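Local atomic coordinates of acetate kinase (Entamoeba histolytica, PDB entry 4H0O), a protein that acts as a pyrophosphate-dependent acetate kinase of the ASKHA superfamily, interconverting acetate and acetyl phosphate. Residues 265-269 with 270-274; 280-284 with 285-289; 296-299 with 300-303. All coordinates share one frame; numbering follows the deposited sequence.

Interaction 1 of 3, residues 265-269 with 270-274; sequences VVDIL and NKKSG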
# COMPACT_ATOMS: atom_id res chain seq x y z
N VAL B 265 -10.73 15.72 8.41
CA VAL B 265 -9.93 14.55 8.10
C VAL B 265 -9.16 14.73 6.80
O VAL B 265 -7.97 14.41 6.71
CB VAL B 265 -10.79 13.27 8.02
CG1 VAL B 265 -10.02 12.14 7.37
CG2 VAL B 265 -11.23 12.87 9.41
N VAL B 266 -9.84 15.27 5.79
CA VAL B 266 -9.21 15.54 4.50
C VAL B 266 -8.03 16.49 4.67
O VAL B 266 -6.96 16.27 4.10
CB VAL B 266 -10.19 16.12 3.48
CG1 VAL B 266 -9.47 16.46 2.19
CG2 VAL B 266 -11.32 15.13 3.20
N ASP B 267 -8.22 17.54 5.46
CA ASP B 267 -7.16 18.51 5.72
C ASP B 267 -5.98 17.87 6.45
O ASP B 267 -4.82 18.14 6.13
CB ASP B 267 -7.70 19.69 6.52
CG ASP B 267 -6.65 20.74 6.80
OD1 ASP B 267 -6.24 21.44 5.85
OD2 ASP B 267 -6.22 20.86 7.97
N ILE B 268 -6.28 17.04 7.44
CA ILE B 268 -5.24 16.38 8.23
C ILE B 268 -4.35 15.47 7.38
O ILE B 268 -3.12 15.54 7.45
CB ILE B 268 -5.84 15.57 9.40
CG1 ILE B 268 -6.46 16.50 10.45
CG2 ILE B 268 -4.79 14.70 10.05
CD1 ILE B 268 -7.37 15.79 11.45
N LEU B 269 -4.98 14.62 6.57
CA LEU B 269 -4.26 13.64 5.75
C LEU B 269 -3.52 14.27 4.57
O LEU B 269 -2.56 13.69 4.05
CB LEU B 269 -5.22 12.55 5.26
CG LEU B 269 -5.94 11.74 6.34
CD1 LEU B 269 -6.80 10.64 5.75
CD2 LEU B 269 -4.93 11.16 7.33
N ASN B 270 -3.96 15.45 4.14
CA ASN B 270 -3.35 16.13 2.99
C ASN B 270 -2.31 17.19 3.38
O ASN B 270 -1.35 17.41 2.65
CB ASN B 270 -4.44 16.80 2.13
CG ASN B 270 -4.94 15.89 1.02
OD1 ASN B 270 -4.28 15.73 -0.01
ND2 ASN B 270 -6.12 15.31 1.21
N LYS B 271 -2.51 17.83 4.53
CA LYS B 271 -1.73 19.01 4.89
C LYS B 271 -1.00 18.89 6.22
O LYS B 271 -0.08 19.65 6.49
CB LYS B 271 -2.64 20.25 4.89
CG LYS B 271 -3.31 20.57 3.55
CD LYS B 271 -2.30 21.10 2.54
CE LYS B 271 -2.95 21.40 1.19
NZ LYS B 271 -3.97 22.49 1.26
N LYS B 272 -1.43 17.94 7.05
CA LYS B 272 -0.85 17.79 8.38
C LYS B 272 -0.37 16.36 8.67
O LYS B 272 -0.37 15.92 9.82
CB LYS B 272 -1.85 18.22 9.46
CG LYS B 272 -1.95 19.73 9.64
CD LYS B 272 -3.05 20.32 8.78
CE LYS B 272 -3.22 21.81 9.06
NZ LYS B 272 -4.02 22.48 8.00
N SER B 273 0.04 15.65 7.62
CA SER B 273 0.58 14.30 7.79
C SER B 273 1.98 14.14 7.19
O SER B 273 2.74 15.11 7.12
CB SER B 273 -0.38 13.27 7.20
OG SER B 273 -1.65 13.36 7.80
N GLY B 274 2.31 12.92 6.79
CA GLY B 274 3.60 12.62 6.20
C GLY B 274 4.78 13.05 7.05
O GLY B 274 4.73 12.93 8.28
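The side-chain amide of Asn270 turns its edge to the backbone of Val266: ND2 donates to Val266 O over 3.2 Å, and that oxygen lies only 2° out of the amide plane. Beside this bond, Val266 CG1 packs against ND2 at 3.7 Å, the two side chains running side by side in the same direction. The same carbonyl also takes a weak backbone bond from Asn270 N, so one residue holds it twice. The other flat group is the carboxylate of Asp267. At its edge, Lys272 NZ meets OD2 on the syn lone pair at 2.7 Å, a salt bridge between residues five apart in the chain. Lys272 reaches back through a bend at chi2 (93°), which lays CD and CE alongside OD2, each 3.3 Å from it.

Farther round the turn, Ile268 O is shared by two donors that come from opposite faces of its carbonyl plane: Lys272 N at 3.0 Å and Ser273 OG at 2.7 Å. Leu269 and Ile268 turn to the buried side, where Ile170 and Tyr174 of the second subunit pack on them. All this is the C-terminal end of helix 262-271, where two carbonyls, those of Val266 and Ile268, take side-chain as well as backbone donors, with the side chain of Asn270 about 4 Å from that of Arg244, the predicted transition-state stabiliser.

Interaction 2 of 3, residues 280-284 with 285-289; sequences ELSSD and MRDIL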
# COMPACT_ATOMS: atom_id res chain seq x y z
N GLU B 280 7.01 16.27 13.51
CA GLU B 280 6.50 17.37 14.34
C GLU B 280 7.44 18.57 14.29
O GLU B 280 7.47 19.38 15.22
CB GLU B 280 6.27 16.92 15.79
CG GLU B 280 5.25 15.80 15.94
CD GLU B 280 5.12 15.33 17.38
OE1 GLU B 280 5.88 15.81 18.25
OE2 GLU B 280 4.24 14.48 17.65
N LEU B 281 8.19 18.69 13.19
CA LEU B 281 9.19 19.75 13.04
C LEU B 281 9.03 20.50 11.72
O LEU B 281 8.70 21.69 11.71
CB LEU B 281 10.60 19.17 13.12
CG LEU B 281 11.74 20.16 12.87
CD1 LEU B 281 12.08 20.91 14.14
CD2 LEU B 281 12.97 19.47 12.31
N SER B 282 9.27 19.80 10.62
CA SER B 282 9.25 20.41 9.29
C SER B 282 8.67 19.45 8.25
O SER B 282 8.62 18.24 8.47
CB SER B 282 10.67 20.82 8.88
OG SER B 282 10.69 21.43 7.60
N SER B 283 8.24 20.01 7.12
CA SER B 283 7.80 19.20 5.99
C SER B 283 8.98 18.92 5.07
O SER B 283 8.88 18.12 4.13
CB SER B 283 6.70 19.93 5.20
OG SER B 283 7.20 21.10 4.57
N ASP B 284 10.11 19.57 5.34
CA ASP B 284 11.31 19.43 4.51
C ASP B 284 12.25 18.38 5.10
O ASP B 284 12.64 18.46 6.27
CB ASP B 284 12.02 20.79 4.39
CG ASP B 284 12.99 20.84 3.23
OD1 ASP B 284 13.80 19.90 3.07
OD2 ASP B 284 12.95 21.84 2.47
N MET B 285 12.62 17.39 4.28
CA MET B 285 13.46 16.28 4.72
C MET B 285 14.83 16.75 5.24
O MET B 285 15.39 16.15 6.16
CB MET B 285 13.65 15.27 3.59
CG MET B 285 14.57 14.10 3.93
SD MET B 285 14.00 13.10 5.33
CE MET B 285 12.95 11.91 4.48
N ARG B 286 15.35 17.82 4.64
CA ARG B 286 16.68 18.32 4.99
C ARG B 286 16.73 18.90 6.40
O ARG B 286 17.73 18.75 7.11
CB ARG B 286 17.16 19.33 3.95
CG ARG B 286 17.37 18.73 2.56
CD ARG B 286 17.46 19.81 1.49
NE ARG B 286 16.23 20.59 1.41
CZ ARG B 286 16.06 21.63 0.60
NH1 ARG B 286 17.03 22.03 -0.21
NH2 ARG B 286 14.90 22.28 0.60
N ASP B 287 15.66 19.57 6.81
CA ASP B 287 15.53 20.07 8.18
C ASP B 287 15.42 18.90 9.16
O ASP B 287 15.95 18.96 10.28
CB ASP B 287 14.31 20.98 8.32
CG ASP B 287 14.42 22.25 7.50
OD1 ASP B 287 15.56 22.70 7.23
OD2 ASP B 287 13.36 22.80 7.13
N ILE B 288 14.73 17.85 8.74
CA ILE B 288 14.56 16.64 9.54
C ILE B 288 15.90 15.95 9.80
O ILE B 288 16.23 15.62 10.94
CB ILE B 288 13.58 15.65 8.86
CG1 ILE B 288 12.16 16.21 8.92
CG2 ILE B 288 13.64 14.29 9.53
CD1 ILE B 288 11.14 15.40 8.13
N LEU B 289 16.68 15.75 8.74
CA LEU B 289 18.02 15.19 8.84
C LEU B 289 18.91 16.06 9.72
O LEU B 289 19.68 15.56 10.53
CB LEU B 289 18.64 15.06 7.45
CG LEU B 289 18.07 14.00 6.51
CD1 LEU B 289 18.68 14.13 5.13
CD2 LEU B 289 18.32 12.62 7.07
O HOH W 1 10.58 16.92 2.06
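Asp284 is gripped twice by the same residue, Arg286, once through its backbone and once through its guanidinium group. This is an N-cap: Asp284 stands just before helix 285-293, and its OD1 accepts Arg286 N at 3.0 Å on the anti side. On the syn side the same OD1 takes Arg286 NE, also 3.0 Å away and almost straight (174°), while OD2 receives NH2 at 2.7 Å. The guanidinium thus approaches side-on, one nitrogen to each oxygen, with its plane only 22° from that of the carboxylate. A bend at chi3 (-62°) folds the arginine back over the helix start to make this possible. The pairing should fix the rotation of both groups. Residues 284-286 belong to the predicted ATP site, and Met336 of helix 334-339 packs on all three.

Ser282 prepares the cap from upstream. Its OG accepts Asp284 N at 3.0 Å, an ST turn, and itself donates to Asp287 OD2, on the anti lone pair. A single hydroxyl therefore ties the N-cap backbone to a side chain of the first helical turn. Within that turn, Ile288 N bonds Asp284 O in the carbonyl plane. From the loop before the helix, Leu281 CD2 rests 3.6 Å from Asp287 O. Across the cap, one water bridges the junction, donating to Ser283 O at 2.9 Å and accepting from Met285 N at 3.1 Å.

Interaction 3 of 3, residues 296-299 with 300-303; sequences GPKA and KTCQ
Ala299 O takes the backbone N of Gln303 at 2.8 Å, and Lys298 O takes that of Cys302 at 3.0 Å. Both bonds are fairly straight, 152° and 154° at the hydrogen, and they are the first i to i+4 bonds of a new helix. Thr301 OG1 also comes within 3.0 Å of Lys298 O. The hydroxyl hydrogen-bonds Ser279 O as well, so its single proton cannot be assigned to Lys298 O with confidence. Thr301 holds OG1 between its backbone N and carbonyl carbon (chi1 41°), which turns the hydroxyl back toward the preceding turn.

The arrangement is the N-terminus of helix 299-324, with Lys298 as the N-cap residue. The lysine side chain has no acceptor to offer the first amides, and its end leads away from the helix. What delivers the chain here is a type I beta turn from Gly296 to Ala299, closed by Ala299 N donating to Gly296 O at 3.2 Å, with Pro297 at its second position. Glu291 OE2, on helix 285-293, accepts the backbone N of Lys298 and so ties the turn to the preceding helix.

Packing takes over beyond these bonds. Lys298 CB lies against Thr301 OG1 at 3.7 Å, while the lysine chain runs on, extended until chi4, past Leu281. Cys302 turns inward. Its SG, 3.2 Å from Lys298 O, belongs to a side chain that also packs against Leu281, Ile288 and Ile292. On the next residue, Gln303 CB approaches Ala299 O to 3.3 Å before the chain bends at chi2 and carries NE2 away to Asp307 OD1 one turn along the helix; Ile292 touches this side chain too.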
# COMPACT_ATOMS: atom_id res chain seq x y z
N GLY B 296 18.75 17.87 17.95
CA GLY B 296 17.79 18.85 18.41
C GLY B 296 16.72 18.24 19.29
O GLY B 296 16.66 17.02 19.45
N PRO B 297 15.86 19.09 19.86
CA PRO B 297 14.80 18.66 20.79
C PRO B 297 13.80 17.68 20.16
O PRO B 297 13.10 16.99 20.90
CB PRO B 297 14.10 19.98 21.15
CG PRO B 297 15.14 21.03 20.93
CD PRO B 297 15.93 20.56 19.74
N LYS B 298 13.73 17.62 18.84
CA LYS B 298 12.78 16.75 18.15
C LYS B 298 13.47 15.63 17.36
O LYS B 298 12.94 15.15 16.36
CB LYS B 298 11.87 17.57 17.23
CG LYS B 298 10.99 18.56 17.98
CD LYS B 298 10.11 19.36 17.05
CE LYS B 298 9.10 20.17 17.84
NZ LYS B 298 8.35 19.31 18.79
N ALA B 299 14.64 15.21 17.83
CA ALA B 299 15.43 14.20 17.14
C ALA B 299 14.73 12.84 17.03
O ALA B 299 14.73 12.22 15.95
CB ALA B 299 16.79 14.04 17.80
N LYS B 300 14.14 12.37 18.13
CA LYS B 300 13.43 11.08 18.15
C LYS B 300 12.32 11.01 17.10
O LYS B 300 12.20 10.01 16.38
CB LYS B 300 12.84 10.81 19.54
CG LYS B 300 13.84 10.35 20.60
CD LYS B 300 13.12 9.80 21.83
CE LYS B 300 14.09 9.27 22.88
NZ LYS B 300 14.91 10.35 23.51
N THR B 301 11.51 12.06 17.02
CA THR B 301 10.39 12.11 16.08
C THR B 301 10.86 12.31 14.64
O THR B 301 10.23 11.80 13.70
CB THR B 301 9.37 13.20 16.46
OG1 THR B 301 10.06 14.38 16.89
CG2 THR B 301 8.47 12.70 17.58
N CYS B 302 11.94 13.05 14.46
CA CYS B 302 12.54 13.22 13.14
C CYS B 302 13.16 11.92 12.65
O CYS B 302 13.10 11.59 11.47
CB CYS B 302 13.58 14.34 13.15
SG CYS B 302 12.87 16.00 13.25
N GLN B 303 13.74 11.16 13.57
CA GLN B 303 14.31 9.86 13.25
C GLN B 303 13.19 8.89 12.87
O GLN B 303 13.35 8.07 11.96
CB GLN B 303 15.11 9.31 14.43
CG GLN B 303 15.84 8.01 14.13
CD GLN B 303 16.97 8.18 13.13
OE1 GLN B 303 17.91 8.94 13.36
NE2 GLN B 303 16.87 7.48 12.00

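The three contacts follow one another along the chain, one at a helix C-terminus and two at helix N-termini. Interactions 2 and 3 touch, their centres 10 Å apart: Leu281 CD2 meets Cys302 SG at 3.6 Å, loop against helix, and Ile288 CG2 lies 3.4 Å from Cys302 O, joining consecutive helices 285-293 and 299-324. Interaction 1 stands apart, its nearest atoms about 7 Å from interaction 2 and about 8 Å from interaction 3. Thr243 connects it indirectly, bonding to residues 270 and 273 and packing on Ser283. Interaction 1 borders Arg244, predicted to stabilise the transition state; interaction 2 holds predicted ATP-site residues; interaction 3 lies farther off, the side chain of Cys302 about 8 Å from that of Met285.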